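Local coordinates for protein putative dehydrogenase (Pseudarthrobacter phenanthrenivorans, PDB 6A3F) that catalyses the NAD(+)-dependent oxidation of levoglucosan (1,6-anhydro-beta-D-glucose) to 3-dehydrolevoglucosan, at residues 51-56 with 362-367; 150-155 with 356-361; 154-159 with 306-311. One frame throughout, in Å; residues are numbered along the deposited sequence.

Contact 1. Residues 51-56 with 362-367; sequences PAPALP and EAHDFF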
# COMPACT_ATOMS: atom_id res chain seq x y z
N PRO B 51 2.19 -6.41 -37.80
CA PRO B 51 1.14 -7.18 -38.50
C PRO B 51 0.54 -8.33 -37.67
O PRO B 51 1.25 -9.03 -36.98
CB PRO B 51 1.86 -7.83 -39.71
CG PRO B 51 3.09 -7.00 -39.90
CD PRO B 51 3.49 -6.61 -38.48
N ALA B 52 -0.76 -8.50 -37.79
CA ALA B 52 -1.46 -9.47 -37.01
C ALA B 52 -1.23 -10.86 -37.60
O ALA B 52 -1.04 -11.01 -38.80
CB ALA B 52 -2.93 -9.15 -36.94
N PRO B 53 -1.28 -11.89 -36.74
CA PRO B 53 -1.21 -13.24 -37.25
C PRO B 53 -2.36 -13.50 -38.25
O PRO B 53 -2.15 -14.22 -39.20
CB PRO B 53 -1.29 -14.18 -36.04
CG PRO B 53 -1.61 -13.30 -34.83
CD PRO B 53 -1.45 -11.86 -35.28
N ALA B 54 -3.52 -12.91 -38.01
CA ALA B 54 -4.65 -13.00 -38.91
C ALA B 54 -5.67 -11.96 -38.48
O ALA B 54 -5.62 -11.49 -37.34
CB ALA B 54 -5.26 -14.39 -38.86
N LEU B 55 -6.59 -11.62 -39.37
CA LEU B 55 -7.57 -10.57 -39.11
C LEU B 55 -8.87 -11.19 -38.60
O LEU B 55 -9.58 -11.81 -39.36
CB LEU B 55 -7.83 -9.77 -40.39
CG LEU B 55 -6.96 -8.52 -40.57
CD1 LEU B 55 -7.30 -7.81 -41.88
CD2 LEU B 55 -7.12 -7.59 -39.37
N PRO B 56 -9.17 -11.02 -37.31
CA PRO B 56 -10.42 -11.59 -36.81
C PRO B 56 -11.60 -10.84 -37.44
O PRO B 56 -11.57 -9.61 -37.56
CB PRO B 56 -10.38 -11.41 -35.29
CG PRO B 56 -8.92 -11.18 -34.98
CD PRO B 56 -8.38 -10.46 -36.20
N GLU B 362 -4.72 -12.69 -25.10
CA GLU B 362 -5.25 -14.04 -25.31
C GLU B 362 -5.56 -14.28 -26.79
O GLU B 362 -5.09 -15.27 -27.39
CB GLU B 362 -6.46 -14.22 -24.38
CG GLU B 362 -7.09 -15.61 -24.41
CD GLU B 362 -8.32 -15.66 -23.51
OE1 GLU B 362 -9.25 -14.85 -23.75
OE2 GLU B 362 -8.29 -16.49 -22.55
N ALA B 363 -6.33 -13.38 -27.39
CA ALA B 363 -6.71 -13.49 -28.81
C ALA B 363 -5.48 -13.43 -29.73
O ALA B 363 -5.40 -14.16 -30.76
CB ALA B 363 -7.74 -12.46 -29.15
N HIS B 364 -4.51 -12.58 -29.39
CA HIS B 364 -3.28 -12.55 -30.17
C HIS B 364 -2.63 -13.93 -30.20
O HIS B 364 -2.20 -14.41 -31.29
CB HIS B 364 -2.29 -11.52 -29.62
CG HIS B 364 -1.03 -11.44 -30.43
ND1 HIS B 364 0.20 -11.83 -29.95
CD2 HIS B 364 -0.82 -11.07 -31.71
CE1 HIS B 364 1.11 -11.68 -30.90
NE2 HIS B 364 0.51 -11.25 -31.99
N ASP B 365 -2.51 -14.58 -29.04
CA ASP B 365 -1.76 -15.81 -29.02
C ASP B 365 -2.57 -16.93 -29.70
O ASP B 365 -2.00 -17.86 -30.29
CB ASP B 365 -1.37 -16.23 -27.60
CG ASP B 365 -0.20 -15.39 -27.01
OD1 ASP B 365 0.49 -14.65 -27.76
OD2 ASP B 365 -0.02 -15.49 -25.79
N PHE B 366 -3.88 -16.83 -29.58
CA PHE B 366 -4.81 -17.81 -30.16
C PHE B 366 -4.69 -17.80 -31.69
O PHE B 366 -4.60 -18.84 -32.36
CB PHE B 366 -6.23 -17.46 -29.71
CG PHE B 366 -7.32 -18.35 -30.24
CD1 PHE B 366 -7.31 -19.72 -30.00
CD2 PHE B 366 -8.39 -17.82 -30.94
CE1 PHE B 366 -8.32 -20.53 -30.50
CE2 PHE B 366 -9.41 -18.63 -31.42
CZ PHE B 366 -9.37 -19.99 -31.20
N PHE B 367 -4.72 -16.61 -32.23
CA PHE B 367 -4.67 -16.40 -33.67
C PHE B 367 -3.26 -16.68 -34.22
O PHE B 367 -3.12 -17.18 -35.37
CB PHE B 367 -5.24 -15.03 -34.03
CG PHE B 367 -6.74 -15.00 -34.15
CD1 PHE B 367 -7.36 -15.41 -35.31
CD2 PHE B 367 -7.55 -14.57 -33.12
CE1 PHE B 367 -8.75 -15.43 -35.42
CE2 PHE B 367 -8.93 -14.57 -33.22
CZ PHE B 367 -9.53 -14.99 -34.38
O HOH W 1 1.55 -10.54 -34.67
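Pro53, Ala54 and Pro56 meet Phe367 and His364 in the NAD-binding Rossmann domain, where the run into strand 55-62 of the parallel sheet lies against helix 355-371. No direct hydrogen bond joins the two segments; the contact is made of apolar packing and one bridging water.

The aromatic part comes first. Pro56 lies over one face of the Phe367 ring in a CH-pi contact: its CG is 4.0 Å from the ring centroid, 17° off the normal and displaced toward the rim. The neighbouring CB of Pro56 reaches the far end of the ring, 3.8 Å from Phe367 CZ. Ala54 adds its methyl group from an oblique direction, CB to Phe367 CD1 being 4.2 Å. Around this ring the domain core closes in, with Leu24 and Val26 of strand 23-30, Tyr42 and Met45 of helix 35-48, and Val96.

Pro53 packs differently, pressing its pyrrolidine ring on the helix backbone. Pro53 CB lies 3.6 Å from Phe367 O, and its CG is 3.8 Å from His364 O, so the proline covers the last turn of this helical segment. Pro53 CD then meets the imidazole at 3.7 Å from His364 CD2, the two side chains crossing at about a right angle. The imidazole gets there because CG stands trans to the backbone N (chi1 -178°), which swings the ring out along the flank of the helix; Phe49 stacks on it.

The polar part is water-mediated. Pro51, which follows a cis peptide bond, accepts a hydrogen bond at its O from a water 2.8 Å away. The same water lies in the plane of the imidazole, 3.0 Å from His364 NE2.

Contact 2. Residues 150-155 with 356-361; sequences AFNYRR and GETKII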
# COMPACT_ATOMS: atom_id res chain seq x y z
N ALA B 150 -10.27 -20.25 -21.62
CA ALA B 150 -10.13 -18.78 -21.38
C ALA B 150 -9.67 -18.49 -19.95
O ALA B 150 -10.42 -17.79 -19.21
CB ALA B 150 -11.45 -18.08 -21.65
N PHE B 151 -8.52 -19.04 -19.54
CA PHE B 151 -7.88 -18.61 -18.28
C PHE B 151 -7.07 -17.32 -18.59
O PHE B 151 -5.83 -17.27 -18.64
CB PHE B 151 -7.04 -19.74 -17.67
CG PHE B 151 -7.82 -20.90 -17.12
CD1 PHE B 151 -8.83 -20.69 -16.19
CD2 PHE B 151 -7.58 -22.19 -17.57
CE1 PHE B 151 -9.55 -21.76 -15.68
CE2 PHE B 151 -8.31 -23.26 -17.06
CZ PHE B 151 -9.31 -23.03 -16.14
N ASN B 152 -7.82 -16.27 -18.86
CA ASN B 152 -7.30 -15.04 -19.44
C ASN B 152 -6.35 -14.33 -18.45
O ASN B 152 -5.45 -13.57 -18.89
CB ASN B 152 -8.42 -14.13 -19.88
CG ASN B 152 -9.26 -13.69 -18.71
OD1 ASN B 152 -9.94 -14.53 -18.14
ND2 ASN B 152 -9.13 -12.42 -18.31
N TYR B 153 -6.52 -14.55 -17.14
CA TYR B 153 -5.78 -13.81 -16.16
C TYR B 153 -4.31 -14.21 -16.17
O TYR B 153 -3.47 -13.40 -15.75
CB TYR B 153 -6.35 -13.96 -14.75
CG TYR B 153 -7.68 -13.30 -14.55
CD1 TYR B 153 -7.82 -11.92 -14.63
CD2 TYR B 153 -8.82 -14.07 -14.32
CE1 TYR B 153 -9.05 -11.32 -14.42
CE2 TYR B 153 -10.06 -13.49 -14.14
CZ TYR B 153 -10.16 -12.10 -14.15
OH TYR B 153 -11.37 -11.48 -13.94
N ARG B 154 -3.95 -15.37 -16.71
CA ARG B 154 -2.52 -15.68 -16.78
C ARG B 154 -1.80 -14.81 -17.82
O ARG B 154 -0.56 -14.81 -17.81
CB ARG B 154 -2.30 -17.18 -17.00
CG ARG B 154 -2.53 -17.63 -18.43
CD ARG B 154 -1.60 -18.72 -18.95
NE ARG B 154 -1.86 -20.05 -18.39
CZ ARG B 154 -1.31 -21.19 -18.84
NH1 ARG B 154 -0.47 -21.15 -19.86
NH2 ARG B 154 -1.56 -22.34 -18.26
N ARG B 155 -2.52 -14.11 -18.70
CA ARG B 155 -1.95 -13.25 -19.69
C ARG B 155 -1.98 -11.78 -19.19
O ARG B 155 -1.75 -10.88 -19.98
CB ARG B 155 -2.64 -13.43 -21.05
CG ARG B 155 -2.10 -14.65 -21.80
CD ARG B 155 -2.85 -15.04 -23.05
NE ARG B 155 -2.01 -15.92 -23.86
CZ ARG B 155 -1.86 -17.24 -23.71
NH1 ARG B 155 -2.51 -17.90 -22.76
NH2 ARG B 155 -1.05 -17.88 -24.55
N GLY B 356 -9.65 -5.90 -20.47
CA GLY B 356 -9.67 -6.02 -21.91
C GLY B 356 -8.33 -6.43 -22.47
O GLY B 356 -8.28 -7.28 -23.37
N GLU B 357 -7.24 -5.86 -21.94
CA GLU B 357 -5.89 -6.19 -22.47
C GLU B 357 -5.60 -7.69 -22.30
O GLU B 357 -4.95 -8.26 -23.18
CB GLU B 357 -4.80 -5.33 -21.82
CG GLU B 357 -4.83 -3.90 -22.33
CD GLU B 357 -5.70 -2.92 -21.54
OE1 GLU B 357 -6.63 -3.36 -20.83
OE2 GLU B 357 -5.43 -1.72 -21.59
N THR B 358 -6.09 -8.32 -21.24
CA THR B 358 -5.85 -9.75 -21.07
C THR B 358 -6.54 -10.53 -22.20
O THR B 358 -5.98 -11.47 -22.77
CB THR B 358 -6.29 -10.27 -19.69
OG1 THR B 358 -7.73 -10.35 -19.58
CG2 THR B 358 -5.69 -9.42 -18.59
N LYS B 359 -7.73 -10.10 -22.54
CA LYS B 359 -8.47 -10.76 -23.66
C LYS B 359 -7.81 -10.47 -25.02
O LYS B 359 -7.84 -11.33 -25.92
CB LYS B 359 -9.94 -10.32 -23.66
CG LYS B 359 -10.75 -10.67 -22.42
CD LYS B 359 -10.86 -12.18 -22.15
CE LYS B 359 -11.78 -12.90 -23.13
NZ LYS B 359 -11.67 -14.36 -22.91
N ILE B 360 -7.25 -9.27 -25.18
CA ILE B 360 -6.55 -8.90 -26.41
C ILE B 360 -5.28 -9.75 -26.59
O ILE B 360 -4.99 -10.25 -27.72
CB ILE B 360 -6.29 -7.37 -26.47
CG1 ILE B 360 -7.58 -6.57 -26.64
CG2 ILE B 360 -5.34 -7.04 -27.61
CD1 ILE B 360 -7.45 -5.12 -26.34
N ILE B 361 -4.56 -9.96 -25.52
CA ILE B 361 -3.34 -10.75 -25.53
C ILE B 361 -3.69 -12.21 -25.80
O ILE B 361 -3.05 -12.89 -26.61
CB ILE B 361 -2.57 -10.59 -24.21
CG1 ILE B 361 -2.06 -9.17 -24.04
CG2 ILE B 361 -1.41 -11.57 -24.12
CD1 ILE B 361 -1.60 -8.89 -22.64
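Asn152 and Thr358 share the one direct hydrogen bond between the loop after strand 147-149 and the first turns of helix 355-371, in the buried interior beside the cofactor site. Followed outward, the Asn152 side chain begins with CB, which rests 3.9 Å from Lys359 CD. Asn152 CG follows, 4.1 Å from Lys359 CD. Because chi1 (63°) sets CG between the backbone N and the carbonyl carbon, the amide is turned to the helix, and ND2 at the tip donates to Thr358 OG1 over 2.8 Å. The bond is nearly straight (167°) and lies in the amide plane. Thr358 OG1 is in turn hydrogen-bonded to Tyr355 O, one helical turn back, so the hydroxyl links amide to helix backbone. Asn152 ND2 also sits 3.9 Å above the plane of the Tyr153 ring, over its centre.

Lys359 starts away from the loop, but bends at chi2 and chi3 return it along Asn152. Lys359 NZ passes 3.9 Å from Ala150 CB and forms a salt bridge with Glu362.

Further along, the aliphatic stem of Arg155 leans on Ile361, with Arg155 CB 3.8 Å from Ile361 CG2, while the guanidinium continues to Asp365 and to Ser377 O.

Ala150 and Asn152 bind NADH and Tyr153 binds levoglucosan. The bond to Thr358 probably fixes which way the Asn152 amide is turned, leaving OD1 directed away from the hydroxyl; the helix would then act as a second shell positioning a cofactor-binding residue.

Contact 3. Residues 154-159 with 306-311; sequences RRTPAV and IVFNYE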
# COMPACT_ATOMS: atom_id res chain seq x y z
N ARG B 154 -3.95 -15.37 -16.71
CA ARG B 154 -2.52 -15.68 -16.78
C ARG B 154 -1.80 -14.81 -17.82
O ARG B 154 -0.56 -14.81 -17.81
CB ARG B 154 -2.30 -17.18 -17.00
CG ARG B 154 -2.53 -17.63 -18.43
CD ARG B 154 -1.60 -18.72 -18.95
NE ARG B 154 -1.86 -20.05 -18.39
CZ ARG B 154 -1.31 -21.19 -18.84
NH1 ARG B 154 -0.47 -21.15 -19.86
NH2 ARG B 154 -1.56 -22.34 -18.26
N ARG B 155 -2.52 -14.11 -18.70
CA ARG B 155 -1.95 -13.25 -19.69
C ARG B 155 -1.98 -11.78 -19.19
O ARG B 155 -1.75 -10.88 -19.98
CB ARG B 155 -2.64 -13.43 -21.05
CG ARG B 155 -2.10 -14.65 -21.80
CD ARG B 155 -2.85 -15.04 -23.05
NE ARG B 155 -2.01 -15.92 -23.86
CZ ARG B 155 -1.86 -17.24 -23.71
NH1 ARG B 155 -2.51 -17.90 -22.76
NH2 ARG B 155 -1.05 -17.88 -24.55
N THR B 156 -2.28 -11.53 -17.92
CA THR B 156 -1.91 -10.27 -17.30
C THR B 156 -0.38 -10.12 -17.42
O THR B 156 0.34 -11.03 -17.01
CB THR B 156 -2.31 -10.19 -15.83
OG1 THR B 156 -3.69 -10.52 -15.59
CG2 THR B 156 -2.04 -8.82 -15.22
N PRO B 157 0.10 -8.99 -17.96
CA PRO B 157 1.52 -8.92 -18.18
C PRO B 157 2.32 -9.23 -16.92
O PRO B 157 3.34 -9.90 -17.01
CB PRO B 157 1.75 -7.53 -18.75
CG PRO B 157 0.49 -7.30 -19.52
CD PRO B 157 -0.58 -7.91 -18.64
N ALA B 158 1.90 -8.75 -15.75
CA ALA B 158 2.58 -9.00 -14.49
C ALA B 158 2.74 -10.51 -14.20
O ALA B 158 3.71 -10.92 -13.60
CB ALA B 158 1.81 -8.33 -13.39
N VAL B 159 1.74 -11.30 -14.56
CA VAL B 159 1.76 -12.73 -14.33
C VAL B 159 2.76 -13.41 -15.30
O VAL B 159 3.56 -14.27 -14.87
CB VAL B 159 0.35 -13.32 -14.45
CG1 VAL B 159 0.38 -14.85 -14.29
CG2 VAL B 159 -0.58 -12.64 -13.44
N ILE B 306 7.82 -13.65 -5.04
CA ILE B 306 7.02 -12.92 -5.97
C ILE B 306 5.59 -12.87 -5.42
O ILE B 306 5.10 -13.89 -4.98
CB ILE B 306 6.99 -13.56 -7.37
CG1 ILE B 306 8.40 -13.68 -7.97
CG2 ILE B 306 6.07 -12.78 -8.29
CD1 ILE B 306 8.44 -14.63 -9.14
N VAL B 307 5.00 -11.68 -5.43
CA VAL B 307 3.64 -11.46 -4.93
C VAL B 307 2.87 -10.71 -6.01
O VAL B 307 3.39 -9.76 -6.62
CB VAL B 307 3.67 -10.67 -3.60
CG1 VAL B 307 2.28 -10.18 -3.19
CG2 VAL B 307 4.29 -11.51 -2.50
N PHE B 308 1.60 -11.08 -6.22
CA PHE B 308 0.78 -10.46 -7.23
C PHE B 308 -0.62 -10.26 -6.65
O PHE B 308 -1.07 -11.09 -5.85
CB PHE B 308 0.64 -11.33 -8.49
CG PHE B 308 -0.36 -10.86 -9.51
CD1 PHE B 308 -0.12 -9.72 -10.27
CD2 PHE B 308 -1.52 -11.58 -9.77
CE1 PHE B 308 -1.04 -9.27 -11.20
CE2 PHE B 308 -2.41 -11.14 -10.73
CZ PHE B 308 -2.17 -10.01 -11.46
N ASN B 309 -1.27 -9.18 -7.07
CA ASN B 309 -2.65 -8.79 -6.70
C ASN B 309 -3.33 -8.19 -7.93
O ASN B 309 -3.00 -7.08 -8.37
CB ASN B 309 -2.66 -7.82 -5.52
CG ASN B 309 -3.99 -7.13 -5.27
OD1 ASN B 309 -5.03 -7.62 -5.73
ND2 ASN B 309 -4.00 -6.09 -4.42
N TYR B 310 -4.27 -8.93 -8.51
CA TYR B 310 -4.97 -8.50 -9.70
C TYR B 310 -5.77 -7.20 -9.47
O TYR B 310 -6.01 -6.45 -10.42
CB TYR B 310 -5.91 -9.58 -10.27
CG TYR B 310 -6.53 -9.14 -11.57
CD1 TYR B 310 -5.87 -9.33 -12.77
CD2 TYR B 310 -7.75 -8.49 -11.60
CE1 TYR B 310 -6.39 -8.86 -13.96
CE2 TYR B 310 -8.25 -7.94 -12.76
CZ TYR B 310 -7.59 -8.17 -13.96
OH TYR B 310 -8.10 -7.71 -15.11
N GLU B 311 -6.21 -6.89 -8.27
CA GLU B 311 -6.88 -5.59 -8.05
C GLU B 311 -5.91 -4.42 -8.35
O GLU B 311 -6.38 -3.26 -8.57
CB GLU B 311 -7.43 -5.47 -6.64
CG GLU B 311 -8.55 -6.49 -6.39
CD GLU B 311 -9.39 -6.30 -5.14
OE1 GLU B 311 -8.86 -5.79 -4.14
OE2 GLU B 311 -10.64 -6.62 -5.19
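Helix 157-167 begins against the large mixed sheet of the C-terminal substrate-binding domain, and Thr156, Ala158 and Val159 at its start meet Phe308 near the end of strand 304-309 and Tyr310 just beyond it. The phenyl ring of Phe308 carries most of the contact. Val159 places CG2 over one face in a CH-pi contact, 3.8 Å from the centroid and 18° off the normal. With chi1 at 177°, that methyl group is the branch trans to the carbonyl carbon. The other face of the ring is covered by the strand's own continuation, with Tyr310 N 3.6 Å above the ring plane and toward its rim. Two more methyl groups come at slanting angles: Ala158 CB at 3.7 Å from Phe308 CE1, and Thr156 CG2 at 3.9 Å from Phe308 CZ.

Thr156 divides its branches between two aromatic rings. While CG2 serves Phe308, Thr156 OG1 approaches the edge of the Tyr310 ring in its plane, 3.6 Å from Tyr310 CE1, and is hydrogen-bonded to Tyr153 O. Thr156 is the N-cap residue, although its side chain makes no capping bond. At the last residue of the strand, Asn309 OD1 accepts from Glu311 N at 2.9 Å, an Asx turn that leads the chain into a short 3-10 segment.

Tyr310 meets the levoglucosan-binding Tyr153 edge-to-face, and its hydroxyl bonds Leu351 O of a second subunit. Strands 294-301 and 315-320 flank strand 304-309 in the sheet, supplying Phe297 and Leu316 beside Phe308, while Thr358 of helix 355-371 packs on Thr156.

Helix 355-371 serves both contact 1 and contact 2: its first turns pack on the cofactor-site loop, and the turns that follow run on to the Rossmann sheet. Contacts 2 and 3 share Arg154 and Arg155, since the loop of 150-155 leads directly into helix 157-167. Contact 1 is partly buried, its centre about 18 Å from the centre of the chain, and admits a water; contacts 2 and 3 are buried. Their chemistry differs accordingly: proline against aromatic and helix backbone in contact 1, a direct polar bond in contact 2, methyl groups around aromatics in contact 3. Through Arg155 NE, the shared loop also reaches Asp365 OD2 of contact 1, a 2.8 Å salt bridge.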